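Local atomic coordinates of FACT complex subunit (Chaetomium thermophilum var. thermophilum, PDB entry 4KHB), a protein that probably acts as a subunit of FACT, a histone chaperone that reorganizes nucleosomes in transcription, replication and repair, here represented by its PH-like domain that pairs with Pob3. Residues S11-V22 with D30-L38; F47-A55 with R67-Q75. One frame throughout, in Å; residues are numbered along the deposited sequence.

Contact 1 of 2, residues S11-V22 with D30-L38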
loop_
_atom_site.group_PDB
_atom_site.type_symbol
_atom_site.label_atom_id
_atom_site.label_comp_id
_atom_site.label_asym_id
_atom_site.label_seq_id
_atom_site.Cartn_x
_atom_site.Cartn_y
_atom_site.Cartn_z
ATOM N N SER A 11 -3.879 -11.426 -11.680
ATOM C CA SER A 11 -5.033 -10.561 -11.477
ATOM C C SER A 11 -5.156 -9.546 -12.607
ATOM O O SER A 11 -6.113 -9.580 -13.383
ATOM C CB SER A 11 -4.943 -9.849 -10.125
ATOM O OG SER A 11 -4.989 -10.775 -9.052
ATOM N N TYR A 12 -4.178 -8.650 -12.698
ATOM C CA TYR A 12 -4.194 -7.594 -13.706
ATOM C C TYR A 12 -2.854 -7.489 -14.432
ATOM O O TYR A 12 -1.823 -7.939 -13.922
ATOM C CB TYR A 12 -4.534 -6.246 -13.061
ATOM C CG TYR A 12 -5.856 -6.210 -12.327
ATOM C CD1 TYR A 12 -7.061 -6.190 -13.018
ATOM C CD2 TYR A 12 -5.894 -6.192 -10.941
ATOM C CE1 TYR A 12 -8.267 -6.154 -12.343
ATOM C CE2 TYR A 12 -7.092 -6.156 -10.258
ATOM C CZ TYR A 12 -8.273 -6.137 -10.965
ATOM O OH TYR A 12 -9.468 -6.101 -10.284
ATOM N N LYS A 13 -2.877 -6.907 -15.628
ATOM C CA LYS A 13 -1.664 -6.695 -16.412
ATOM C C LYS A 13 -1.338 -5.199 -16.439
ATOM O O LYS A 13 -0.171 -4.809 -16.488
ATOM C CB LYS A 13 -1.852 -7.225 -17.834
ATOM C CG LYS A 13 -0.738 -8.167 -18.292
ATOM C CD LYS A 13 0.623 -7.758 -17.756
ATOM C CE LYS A 13 1.738 -8.574 -18.388
ATOM N NZ LYS A 13 3.067 -8.205 -17.830
ATOM N N ARG A 14 -2.380 -4.368 -16.400
ATOM C CA ARG A 14 -2.229 -2.915 -16.514
ATOM C C ARG A 14 -3.009 -2.149 -15.452
ATOM O O ARG A 14 -4.005 -2.644 -14.918
ATOM C CB ARG A 14 -2.713 -2.443 -17.889
ATOM C CG ARG A 14 -1.788 -2.717 -19.055
ATOM C CD ARG A 14 -2.450 -2.269 -20.353
ATOM N NE ARG A 14 -2.811 -0.852 -20.351
ATOM C CZ ARG A 14 -2.357 0.031 -21.234
ATOM N NH1 ARG A 14 -1.546 -0.364 -22.205
ATOM N NH2 ARG A 14 -2.733 1.302 -21.168
ATOM N N ASP A 15 -2.545 -0.936 -15.153
ATOM C CA ASP A 15 -3.175 -0.082 -14.147
ATOM C C ASP A 15 -4.632 0.257 -14.483
ATOM O O ASP A 15 -5.483 0.320 -13.593
ATOM C CB ASP A 15 -2.359 1.201 -13.947
ATOM C CG ASP A 15 -1.072 0.961 -13.169
ATOM O OD1 ASP A 15 -1.147 0.400 -12.054
ATOM O OD2 ASP A 15 0.013 1.330 -13.670
ATOM N N ASN A 16 -4.916 0.471 -15.766
ATOM C CA ASN A 16 -6.255 0.875 -16.198
ATOM C C ASN A 16 -7.316 -0.223 -16.116
ATOM O O ASN A 16 -8.489 0.020 -16.406
ATOM C CB ASN A 16 -6.227 1.513 -17.597
ATOM C CG ASN A 16 -5.885 0.517 -18.701
ATOM O OD1 ASN A 16 -5.702 -0.677 -18.456
ATOM N ND2 ASN A 16 -5.802 1.011 -19.930
ATOM N N GLN A 17 -6.900 -1.423 -15.723
ATOM C CA GLN A 17 -7.834 -2.531 -15.556
ATOM C C GLN A 17 -8.372 -2.606 -14.136
ATOM O O GLN A 17 -9.243 -3.422 -13.839
ATOM C CB GLN A 17 -7.186 -3.867 -15.932
ATOM C CG GLN A 17 -6.145 -3.790 -17.024
ATOM C CD GLN A 17 -5.523 -5.142 -17.312
ATOM O OE1 GLN A 17 -4.533 -5.525 -16.693
ATOM N NE2 GLN A 17 -6.103 -5.873 -18.255
ATOM N N LEU A 18 -7.837 -1.764 -13.257
ATOM C CA LEU A 18 -8.328 -1.689 -11.888
ATOM C C LEU A 18 -9.717 -1.054 -11.874
ATOM O O LEU A 18 -9.970 -0.090 -12.601
ATOM C CB LEU A 18 -7.351 -0.904 -11.005
ATOM C CG LEU A 18 -6.097 -1.682 -10.596
ATOM C CD1 LEU A 18 -4.989 -0.768 -10.083
ATOM C CD2 LEU A 18 -6.454 -2.721 -9.552
ATOM N N PRO A 19 -10.626 -1.601 -11.050
ATOM C CA PRO A 19 -11.992 -1.074 -10.912
ATOM C C PRO A 19 -11.973 0.378 -10.439
ATOM O O PRO A 19 -11.224 0.700 -9.520
ATOM C CB PRO A 19 -12.623 -1.972 -9.840
ATOM C CG PRO A 19 -11.706 -3.130 -9.658
ATOM C CD PRO A 19 -10.366 -2.778 -10.201
ATOM N N PRO A 20 -12.776 1.249 -11.074
ATOM C CA PRO A 20 -12.717 2.698 -10.839
ATOM C C PRO A 20 -12.950 3.129 -9.389
ATOM O O PRO A 20 -12.455 4.187 -8.996
ATOM C CB PRO A 20 -13.838 3.240 -11.736
ATOM C CG PRO A 20 -13.943 2.240 -12.830
ATOM C CD PRO A 20 -13.720 0.913 -12.155
ATOM N N LYS A 21 -13.682 2.334 -8.613
ATOM C CA LYS A 21 -13.956 2.680 -7.220
ATOM C C LYS A 21 -12.727 2.494 -6.332
ATOM O O LYS A 21 -12.768 2.781 -5.133
ATOM C CB LYS A 21 -15.137 1.876 -6.669
ATOM C CG LYS A 21 -16.489 2.255 -7.240
ATOM C CD LYS A 21 -17.592 1.598 -6.430
ATOM C CE LYS A 21 -18.950 2.162 -6.789
ATOM N NZ LYS A 21 -19.604 2.687 -5.558
ATOM N N VAL A 22 -11.642 2.003 -6.925
ATOM C CA VAL A 22 -10.345 1.931 -6.260
ATOM C C VAL A 22 -9.894 3.292 -5.723
ATOM O O VAL A 22 -9.238 3.376 -4.682
ATOM C CB VAL A 22 -9.278 1.338 -7.225
ATOM C CG1 VAL A 22 -7.974 2.114 -7.175
ATOM C CG2 VAL A 22 -9.062 -0.144 -6.954
ATOM N N ASP A 30 -13.549 -7.661 -7.094
ATOM C CA ASP A 30 -13.672 -7.700 -8.541
ATOM C C ASP A 30 -13.876 -9.150 -8.922
ATOM O O ASP A 30 -12.925 -9.852 -9.281
ATOM C CB ASP A 30 -12.425 -7.127 -9.220
ATOM C CG ASP A 30 -12.625 -6.899 -10.711
ATOM O OD1 ASP A 30 -13.694 -7.274 -11.242
ATOM O OD2 ASP A 30 -11.712 -6.341 -11.354
ATOM N N GLN A 31 -15.126 -9.592 -8.822
ATOM C CA GLN A 31 -15.489 -10.974 -9.085
ATOM C C GLN A 31 -15.069 -11.321 -10.500
ATOM O O GLN A 31 -14.739 -12.464 -10.804
ATOM C CB GLN A 31 -16.995 -11.202 -8.901
ATOM C CG GLN A 31 -17.575 -10.761 -7.556
ATOM C CD GLN A 31 -17.813 -9.264 -7.476
ATOM O OE1 GLN A 31 -17.469 -8.519 -8.395
ATOM N NE2 GLN A 31 -18.417 -8.818 -6.380
ATOM N N LYS A 32 -15.059 -10.304 -11.353
ATOM C CA LYS A 32 -14.789 -10.481 -12.763
ATOM C C LYS A 32 -13.407 -11.039 -13.037
ATOM O O LYS A 32 -13.217 -11.880 -13.918
ATOM C CB LYS A 32 -14.903 -9.130 -13.470
ATOM C CG LYS A 32 -16.078 -8.995 -14.411
ATOM C CD LYS A 32 -16.241 -10.209 -15.283
ATOM C CE LYS A 32 -17.246 -11.156 -14.670
ATOM N NZ LYS A 32 -18.163 -11.697 -15.636
ATOM N N ASN A 33 -12.447 -10.571 -12.256
ATOM C CA ASN A 33 -11.062 -10.943 -12.444
ATOM C C ASN A 33 -10.573 -11.870 -11.334
ATOM O O ASN A 33 -9.367 -12.075 -11.178
ATOM C CB ASN A 33 -10.212 -9.675 -12.550
ATOM C CG ASN A 33 -10.516 -8.875 -13.812
ATOM O OD1 ASN A 33 -10.390 -9.379 -14.929
ATOM N ND2 ASN A 33 -10.956 -7.635 -13.632
ATOM N N ASN A 34 -11.519 -12.417 -10.566
ATOM C CA ASN A 34 -11.208 -13.336 -9.469
ATOM C C ASN A 34 -10.237 -12.702 -8.492
ATOM O O ASN A 34 -9.266 -13.332 -8.071
ATOM C CB ASN A 34 -10.641 -14.668 -9.985
ATOM C CG ASN A 34 -11.530 -15.855 -9.645
ATOM O OD1 ASN A 34 -12.298 -15.817 -8.683
ATOM N ND2 ASN A 34 -11.405 -16.926 -10.417
ATOM N N THR A 35 -10.505 -11.453 -8.129
ATOM C CA THR A 35 -9.526 -10.664 -7.398
ATOM C C THR A 35 -10.212 -9.733 -6.403
ATOM O O THR A 35 -11.294 -9.199 -6.674
ATOM C CB THR A 35 -8.673 -9.822 -8.381
ATOM O OG1 THR A 35 -8.005 -10.685 -9.312
ATOM C CG2 THR A 35 -7.645 -8.978 -7.641
ATOM N N ILE A 36 -9.581 -9.557 -5.246
ATOM C CA ILE A 36 -9.964 -8.515 -4.304
ATOM C C ILE A 36 -8.859 -7.459 -4.292
ATOM O O ILE A 36 -7.685 -7.777 -4.499
ATOM C CB ILE A 36 -10.226 -9.070 -2.881
ATOM C CG1 ILE A 36 -8.914 -9.420 -2.173
ATOM C CG2 ILE A 36 -11.126 -10.294 -2.948
ATOM C CD1 ILE A 36 -9.087 -9.776 -0.702
ATOM N N VAL A 37 -9.237 -6.205 -4.067
ATOM C CA VAL A 37 -8.277 -5.105 -4.065
ATOM C C VAL A 37 -8.271 -4.424 -2.707
ATOM O O VAL A 37 -9.273 -3.844 -2.288
ATOM C CB VAL A 37 -8.587 -4.064 -5.162
ATOM C CG1 VAL A 37 -7.528 -2.972 -5.162
ATOM C CG2 VAL A 37 -8.675 -4.728 -6.524
ATOM N N LEU A 38 -7.138 -4.503 -2.017
ATOM C CA LEU A 38 -7.047 -3.989 -0.661
ATOM C C LEU A 38 -6.262 -2.683 -0.616
ATOM O O LEU A 38 -5.201 -2.563 -1.231
ATOM C CB LEU A 38 -6.419 -5.037 0.260
ATOM C CG LEU A 38 -7.078 -6.413 0.136
ATOM C CD1 LEU A 38 -6.379 -7.467 0.974
ATOM C CD2 LEU A 38 -8.545 -6.319 0.515
HETATM O O HOH W 1 -10.273 -5.432 -16.071
#

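Contact 2 of 2, residues F47-A55 with R67-Q75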
loop_
_atom_site.group_PDB
_atom_site.type_symbol
_atom_site.label_atom_id
_atom_site.label_comp_id
_atom_site.label_asym_id
_atom_site.label_seq_id
_atom_site.Cartn_x
_atom_site.Cartn_y
_atom_site.Cartn_z
ATOM N N PHE A 47 -5.185 -8.891 -4.703
ATOM C CA PHE A 47 -4.859 -10.238 -4.254
ATOM C C PHE A 47 -5.807 -11.219 -4.932
ATOM O O PHE A 47 -7.030 -11.103 -4.814
ATOM C CB PHE A 47 -4.956 -10.347 -2.731
ATOM C CG PHE A 47 -3.848 -9.641 -1.997
ATOM C CD1 PHE A 47 -2.619 -10.262 -1.809
ATOM C CD2 PHE A 47 -4.032 -8.360 -1.495
ATOM C CE1 PHE A 47 -1.592 -9.618 -1.130
ATOM C CE2 PHE A 47 -3.011 -7.710 -0.815
ATOM C CZ PHE A 47 -1.790 -8.340 -0.634
ATOM N N HIS A 48 -5.239 -12.180 -5.651
ATOM C CA HIS A 48 -6.038 -13.144 -6.398
ATOM C C HIS A 48 -6.707 -14.122 -5.442
ATOM O O HIS A 48 -6.184 -14.392 -4.361
ATOM C CB HIS A 48 -5.157 -13.887 -7.400
ATOM C CG HIS A 48 -5.925 -14.603 -8.469
ATOM N ND1 HIS A 48 -6.510 -15.834 -8.268
ATOM C CD2 HIS A 48 -6.194 -14.263 -9.751
ATOM C CE1 HIS A 48 -7.110 -16.221 -9.380
ATOM N NE2 HIS A 48 -6.934 -15.284 -10.295
ATOM N N ILE A 49 -7.866 -14.641 -5.836
ATOM C CA ILE A 49 -8.636 -15.532 -4.974
ATOM C C ILE A 49 -7.918 -16.856 -4.688
ATOM O O ILE A 49 -8.121 -17.467 -3.634
ATOM C CB ILE A 49 -10.041 -15.806 -5.560
ATOM C CG1 ILE A 49 -10.954 -16.441 -4.511
ATOM C CG2 ILE A 49 -9.946 -16.701 -6.777
ATOM C CD1 ILE A 49 -11.314 -15.514 -3.376
ATOM N N ASN A 50 -7.066 -17.285 -5.619
ATOM C CA ASN A 50 -6.314 -18.530 -5.469
ATOM C C ASN A 50 -5.226 -18.424 -4.404
ATOM O O ASN A 50 -4.532 -19.399 -4.102
ATOM C CB ASN A 50 -5.699 -18.938 -6.812
ATOM C CG ASN A 50 -6.743 -19.338 -7.836
ATOM O OD1 ASN A 50 -7.918 -19.501 -7.513
ATOM N ND2 ASN A 50 -6.314 -19.500 -9.082
ATOM N N THR A 51 -5.082 -17.223 -3.855
ATOM C CA THR A 51 -4.060 -16.914 -2.868
ATOM C C THR A 51 -4.690 -16.901 -1.471
ATOM O O THR A 51 -3.992 -16.963 -0.453
ATOM C CB THR A 51 -3.383 -15.560 -3.222
ATOM O OG1 THR A 51 -1.957 -15.710 -3.223
ATOM C CG2 THR A 51 -3.769 -14.469 -2.249
ATOM N N ILE A 52 -6.020 -16.869 -1.437
ATOM C CA ILE A 52 -6.775 -16.674 -0.197
ATOM C C ILE A 52 -7.306 -17.975 0.414
ATOM O O ILE A 52 -7.865 -18.821 -0.283
ATOM C CB ILE A 52 -7.951 -15.691 -0.430
ATOM C CG1 ILE A 52 -7.412 -14.273 -0.639
ATOM C CG2 ILE A 52 -8.921 -15.703 0.743
ATOM C CD1 ILE A 52 -8.408 -13.323 -1.271
ATOM N N LYS A 53 -7.112 -18.122 1.724
ATOM C CA LYS A 53 -7.618 -19.264 2.483
ATOM C C LYS A 53 -9.073 -19.048 2.902
ATOM O O LYS A 53 -9.965 -19.783 2.473
ATOM C CB LYS A 53 -6.743 -19.497 3.717
ATOM C CG LYS A 53 -7.036 -20.788 4.465
ATOM C CD LYS A 53 -6.013 -21.015 5.562
ATOM C CE LYS A 53 -5.956 -22.473 5.973
ATOM N NZ LYS A 53 -6.828 -22.737 7.152
ATOM N N ASN A 54 -9.306 -18.041 3.742
ATOM C CA ASN A 54 -10.661 -17.700 4.171
ATOM C C ASN A 54 -10.800 -16.236 4.586
ATOM O O ASN A 54 -9.803 -15.516 4.690
ATOM C CB ASN A 54 -11.108 -18.617 5.317
ATOM C CG ASN A 54 -10.118 -18.645 6.472
ATOM O OD1 ASN A 54 -9.739 -17.606 7.011
ATOM N ND2 ASN A 54 -9.699 -19.845 6.857
ATOM N N ALA A 55 -12.036 -15.806 4.831
ATOM C CA ALA A 55 -12.303 -14.456 5.323
ATOM C C ALA A 55 -13.334 -14.487 6.447
ATOM O O ALA A 55 -14.344 -15.191 6.354
ATOM C CB ALA A 55 -12.784 -13.564 4.191
ATOM N N ARG A 67 -10.956 -10.073 8.774
ATOM C CA ARG A 67 -9.662 -10.736 8.669
ATOM C C ARG A 67 -9.592 -11.680 7.480
ATOM O O ARG A 67 -10.388 -12.616 7.362
ATOM C CB ARG A 67 -9.296 -11.473 9.957
ATOM C CG ARG A 67 -8.267 -12.573 9.745
ATOM C CD ARG A 67 -7.234 -12.585 10.850
ATOM N NE ARG A 67 -7.427 -13.700 11.770
ATOM C CZ ARG A 67 -6.437 -14.338 12.385
ATOM N NH1 ARG A 67 -5.178 -13.984 12.163
ATOM N NH2 ARG A 67 -6.704 -15.339 13.212
ATOM N N ILE A 68 -8.640 -11.411 6.592
ATOM C CA ILE A 68 -8.404 -12.268 5.443
ATOM C C ILE A 68 -7.144 -13.105 5.662
ATOM O O ILE A 68 -6.051 -12.556 5.833
ATOM C CB ILE A 68 -8.260 -11.432 4.157
ATOM C CG1 ILE A 68 -9.535 -10.618 3.910
ATOM C CG2 ILE A 68 -7.960 -12.329 2.968
ATOM C CD1 ILE A 68 -9.351 -9.441 2.971
ATOM N N ASN A 69 -7.296 -14.427 5.664
ATOM C CA ASN A 69 -6.152 -15.330 5.783
ATOM C C ASN A 69 -5.724 -15.869 4.426
ATOM O O ASN A 69 -6.561 -16.255 3.608
ATOM C CB ASN A 69 -6.436 -16.481 6.757
ATOM C CG ASN A 69 -6.628 -16.005 8.185
ATOM O OD1 ASN A 69 -5.670 -15.609 8.851
ATOM N ND2 ASN A 69 -7.862 -16.050 8.665
ATOM N N PHE A 70 -4.418 -15.890 4.190
ATOM C CA PHE A 70 -3.891 -16.307 2.900
ATOM C C PHE A 70 -3.302 -17.715 2.947
ATOM O O PHE A 70 -2.971 -18.221 4.020
ATOM C CB PHE A 70 -2.827 -15.309 2.449
ATOM C CG PHE A 70 -3.362 -13.928 2.199
ATOM C CD1 PHE A 70 -3.866 -13.589 0.957
ATOM C CD2 PHE A 70 -3.359 -12.970 3.202
ATOM C CE1 PHE A 70 -4.359 -12.322 0.710
ATOM C CE2 PHE A 70 -3.854 -11.697 2.966
ATOM C CZ PHE A 70 -4.354 -11.374 1.718
ATOM N N LEU A 71 -3.158 -18.340 1.781
ATOM C CA LEU A 71 -2.528 -19.653 1.699
ATOM C C LEU A 71 -1.009 -19.531 1.731
ATOM O O LEU A 71 -0.413 -18.805 0.930
ATOM C CB LEU A 71 -2.990 -20.396 0.442
ATOM C CG LEU A 71 -4.485 -20.716 0.419
ATOM C CD1 LEU A 71 -4.958 -21.089 -0.976
ATOM C CD2 LEU A 71 -4.791 -21.828 1.404
ATOM N N SER A 72 -0.397 -20.235 2.678
ATOM C CA SER A 72 1.042 -20.188 2.887
ATOM C C SER A 72 1.477 -21.504 3.511
ATOM O O SER A 72 0.642 -22.248 4.028
ATOM C CB SER A 72 1.404 -19.022 3.813
ATOM O OG SER A 72 0.333 -18.716 4.691
ATOM N N PRO A 73 2.781 -21.809 3.441
ATOM C CA PRO A 73 3.312 -22.975 4.153
ATOM C C PRO A 73 2.904 -22.953 5.624
ATOM O O PRO A 73 3.177 -21.978 6.328
ATOM C CB PRO A 73 4.824 -22.803 4.016
ATOM C CG PRO A 73 5.010 -22.036 2.748
ATOM C CD PRO A 73 3.764 -21.223 2.510
ATOM N N GLY A 74 2.253 -24.022 6.073
ATOM C CA GLY A 74 1.671 -24.065 7.401
ATOM C C GLY A 74 0.213 -23.641 7.439
ATOM O O GLY A 74 -0.533 -24.058 8.325
ATOM N N GLN A 75 -0.195 -22.802 6.493
ATOM C CA GLN A 75 -1.574 -22.328 6.450
ATOM C C GLN A 75 -2.276 -22.737 5.156
ATOM O O GLN A 75 -1.916 -23.735 4.528
ATOM C CB GLN A 75 -1.618 -20.807 6.627
ATOM C CG GLN A 75 -2.902 -20.303 7.273
ATOM C CD GLN A 75 -2.912 -18.800 7.470
ATOM O OE1 GLN A 75 -3.508 -18.061 6.690
ATOM N NE2 GLN A 75 -2.254 -18.341 8.527
HETATM O O HOH W 2 -0.581 -18.399 -1.882
#

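Contact 1 of 2, residues S11-V22 with D30-L38
S11 and T35 bring the two backbones closest, 6.1 Å between their CA atoms; further along, P19 lies by D30 and V22 by V37, so the chain ahead of strand 28-30 runs beside the hairpin 28-30/35-40 without joining its sheet. The turn itself is a G1 beta bulge: two residues, N34 and T35, stand opposite the single D30, whose carbonyl oxygen accepts from N33 N and T35 N on opposite faces of its plane. Asparagine suits N34, which has left-handed helical backbone angles.

The polar contacts gather at the D30 carboxylate. Its CG stands anti to the backbone N (chi1 -169°), which carries OD2 to the hydroxyl of Y12. Y12 OH donates to D30 OD2 at 2.5 Å, a distance short enough to be read with caution at this resolution, and OD2 lies in the plane of the ring, at its edge. N33 ND2 donates to the same OD2 at 2.7 Å, but from above the carboxylate plane. The N33 amide also brings ND2 to 3.3 Å from Y12 CE1, its plane 69° from the ring's, while P19 CG closes on D30 OD2 at 3.6 Å.

Nearby, T35 OG1 donates to N33 O. The single S11 hydroxyl proton has two acceptors within reach, T35 OG1 at 3.0 Å from S11 OG and R106 O of the Pob3 chain. The apolar side belongs to V37: its CG2 meets the Y12 ring near the ring plane, and its CG1 packs 3.7 Å from V22 CG2, the branched valines meeting methyl to methyl and crossing at about a right angle.

The N33 bond, with the close Y12 hydroxyl as a more cautious second, probably stabilises the carboxylate's negative charge, and the tyrosine ties the incoming loop to the turn through a polar tip and a greasy ring.

Contact 2 of 2, residues F47-A55 with R67-Q75
With CG anti to its carbonyl carbon (chi1 -64°), the ring of F70 is brought against F47 and T51, although its CB bond leads away from the other segment. F70 CZ lies over one face of F47, the ring centroids 5.0 Å apart and the planes oblique at 49°. T51 CG2 meets the F70 edge, 3.3 Å from CD1, and I52 CG1 comes within 3.9 Å of F70 CE1. An alanine at F70 is likely to open a gap here, leaving the F47 face and the T51 methyl without the ring that packs against them here.

Strands 52-60 and 63-70 form an antiparallel hairpin, interrupted by a classic beta bulge: two residues, K53 and N54, stand opposite the single N69, and N69 O accepts from both their backbone nitrogens. The N54 and N69 side chains share one face of the sheet; N54 takes up the crowded position (chi1 53°), and its OD1 receives N69 ND2 at 2.9 Å in the carbonyl plane. A pair of asparagines suits this partly exposed face, each supplying one half of the bond. K53 lays its aliphatic chain against L71 and Q75, CB being 3.8 Å from L71 CD2. Beyond the bulge, L71 N donates almost straight to T51 O at 2.8 Å, while L71 O bonds N109 of the Pob3 chain.

The two contacts follow one another along the chain, their centres about 18 Å apart. Strand 43-48 connects them: as the neighbour of strand 35-40, it carries the three-stranded sheet of contact 1 to F47, where contact 2 begins. Two probable backbone hydrogen bonds span the junction, I36 O to F47 N at 2.7 Å and N34 O to I49 N at 2.9 Å, and L38 CD1 packs 3.5 Å from F47 CD2. The hairpin of contact 2 belongs to the second sheet. Each contact takes part in the heterodimer interface: S11 and Y12 in contact 1 and H48 in contact 2 make backbone hydrogen bonds to the Pob3 chain, and L71 O bonds its N109.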